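Local coordinates for specific mitochondrial acyl carrier protein (PDB 3CE7) that probably carries growing acyl chains on a phosphopantetheine arm during fatty acid biosynthesis in the mitochondrion, at residues 26-31 against 36-41. Numbering follows the deposited sequence.
Sequences GMCQKF and EKVTPS
The long loop that follows the first helix of the acyl carrier protein bundle turns back along the C-terminal end of that helix, and V38 sets its two methyl groups against C28 and Q29. CG1 of V38 meets the aliphatic part of Q29, 3.6 Å from its CG, the closest approach between the two segments. Beyond CG the extended Q29 chain (chi2 168°) leads outward, and of the amide only NE2 stays near V38 CG1, at 4.1 Å; the two side chains cross obliquely, on the solvent-facing side. On the buried side, V38 CG2 faces the sulfur of C28 at 4.0 Å from SG. That sulfur stands anti to the backbone N (chi1 179°), which swings it toward the loop. Both C28 and V38 also touch L86 of helix 86-98, and V38 reaches L47, so V38 packs between the end of helix 17-29, helix 86-98 and the loop. On either side of V38 along the chain, E36 OE2 accepts a hydrogen bond from R48 N and T39 N donates one to S42 OG. This long loop, packed back on the helix it leaves, joins the first two main helices of the acyl carrier protein bundle.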
loop_
_atom_site.group_PDB
_atom_site.type_symbol
_atom_site.label_atom_id
_atom_site.label_comp_id
_atom_site.label_asym_id
_atom_site.label_seq_id
_atom_site.Cartn_x
_atom_site.Cartn_y
_atom_site.Cartn_z
ATOM N N GLY A 26 5.894 4.371 -4.512
ATOM C CA GLY A 26 6.596 3.817 -5.682
ATOM C C GLY A 26 6.067 2.462 -6.118
ATOM O O GLY A 26 5.900 2.201 -7.321
ATOM N N MET A 27 5.791 1.595 -5.148
ATOM C CA MET A 27 5.228 0.272 -5.438
ATOM C C MET A 27 3.859 0.399 -6.097
ATOM O O MET A 27 3.546 -0.322 -7.053
ATOM C CB MET A 27 5.063 -0.538 -4.155
ATOM C CG MET A 27 6.361 -0.975 -3.520
ATOM S SD MET A 27 6.071 -1.783 -1.934
ATOM C CE MET A 27 5.017 -3.148 -2.384
ATOM N N CYS A 28 3.040 1.300 -5.551
ATOM C CA CYS A 28 1.679 1.484 -6.020
ATOM C C CYS A 28 1.680 1.981 -7.458
ATOM O O CYS A 28 0.843 1.568 -8.256
ATOM C CB CYS A 28 0.944 2.483 -5.139
ATOM S SG CYS A 28 -0.779 2.788 -5.675
ATOM N N GLN A 29 2.623 2.862 -7.780
ATOM C CA GLN A 29 2.700 3.437 -9.123
ATOM C C GLN A 29 2.848 2.378 -10.215
ATOM O O GLN A 29 2.384 2.577 -11.334
ATOM C CB GLN A 29 3.817 4.482 -9.203
ATOM C CG GLN A 29 3.434 5.791 -8.492
ATOM C CD GLN A 29 4.609 6.740 -8.288
ATOM O OE1 GLN A 29 5.768 6.331 -8.270
ATOM N NE2 GLN A 29 4.301 8.023 -8.115
ATOM N N LYS A 30 3.468 1.246 -9.880
ATOM C CA LYS A 30 3.660 0.167 -10.855
ATOM C C LYS A 30 2.330 -0.482 -11.255
ATOM O O LYS A 30 2.224 -1.101 -12.321
ATOM C CB LYS A 30 4.622 -0.905 -10.320
ATOM C CG LYS A 30 5.919 -0.382 -9.701
ATOM C CD LYS A 30 6.852 0.259 -10.710
ATOM C CE LYS A 30 8.249 0.437 -10.115
ATOM N NZ LYS A 30 8.974 1.567 -10.760
ATOM N N PHE A 31 1.314 -0.329 -10.408
ATOM C CA PHE A 31 -0.019 -0.869 -10.680
ATOM C C PHE A 31 -0.819 0.031 -11.622
ATOM O O PHE A 31 -1.848 -0.384 -12.160
ATOM C CB PHE A 31 -0.813 -1.015 -9.383
ATOM C CG PHE A 31 -0.496 -2.258 -8.585
ATOM C CD1 PHE A 31 0.785 -2.475 -8.071
ATOM C CD2 PHE A 31 -1.501 -3.179 -8.300
ATOM C CE1 PHE A 31 1.065 -3.612 -7.313
ATOM C CE2 PHE A 31 -1.232 -4.320 -7.547
ATOM C CZ PHE A 31 0.065 -4.531 -7.052
ATOM N N GLU A 36 -0.960 8.511 -14.269
ATOM C CA GLU A 36 -1.888 8.547 -13.135
ATOM C C GLU A 36 -1.140 9.023 -11.901
ATOM O O GLU A 36 -0.012 8.589 -11.651
ATOM C CB GLU A 36 -2.492 7.157 -12.882
ATOM C CG GLU A 36 -3.615 7.119 -11.873
ATOM C CD GLU A 36 -4.962 7.555 -12.435
ATOM O OE1 GLU A 36 -5.067 7.843 -13.655
ATOM O OE2 GLU A 36 -5.916 7.611 -11.635
ATOM N N LYS A 37 -1.767 9.906 -11.127
ATOM C CA LYS A 37 -1.128 10.478 -9.949
ATOM C C LYS A 37 -1.649 9.858 -8.660
ATOM O O LYS A 37 -2.861 9.770 -8.445
ATOM C CB LYS A 37 -1.312 12.001 -9.932
ATOM C CG LYS A 37 -0.453 12.707 -10.996
ATOM C CD LYS A 37 -0.797 14.194 -11.150
ATOM C CE LYS A 37 -2.095 14.401 -11.904
ATOM N NZ LYS A 37 -2.429 15.858 -12.075
ATOM N N VAL A 38 -0.726 9.439 -7.799
ATOM C CA VAL A 38 -1.107 8.870 -6.512
ATOM C C VAL A 38 -0.306 9.529 -5.387
ATOM O O VAL A 38 0.903 9.718 -5.509
ATOM C CB VAL A 38 -0.923 7.320 -6.501
ATOM C CG1 VAL A 38 0.530 6.929 -6.787
ATOM C CG2 VAL A 38 -1.398 6.724 -5.183
ATOM N N THR A 39 -1.003 9.903 -4.316
ATOM C CA THR A 39 -0.365 10.424 -3.109
ATOM C C THR A 39 -0.747 9.537 -1.923
ATOM O O THR A 39 -1.649 8.690 -2.040
ATOM C CB THR A 39 -0.829 11.852 -2.790
ATOM O OG1 THR A 39 -2.170 11.803 -2.291
ATOM C CG2 THR A 39 -0.742 12.748 -4.026
ATOM N N PRO A 40 -0.081 9.718 -0.764
ATOM C CA PRO A 40 -0.444 8.846 0.363
ATOM C C PRO A 40 -1.905 8.988 0.821
ATOM O O PRO A 40 -2.457 8.053 1.401
ATOM C CB PRO A 40 0.518 9.280 1.471
ATOM C CG PRO A 40 1.666 9.928 0.743
ATOM C CD PRO A 40 1.023 10.631 -0.414
ATOM N N SER A 41 -2.531 10.130 0.557
ATOM C CA SER A 41 -3.915 10.325 0.987
ATOM C C SER A 41 -4.958 10.017 -0.098
ATOM O O SER A 41 -6.168 10.081 0.164
ATOM C CB SER A 41 -4.115 11.742 1.528
ATOM O OG SER A 41 -3.870 12.679 0.503
#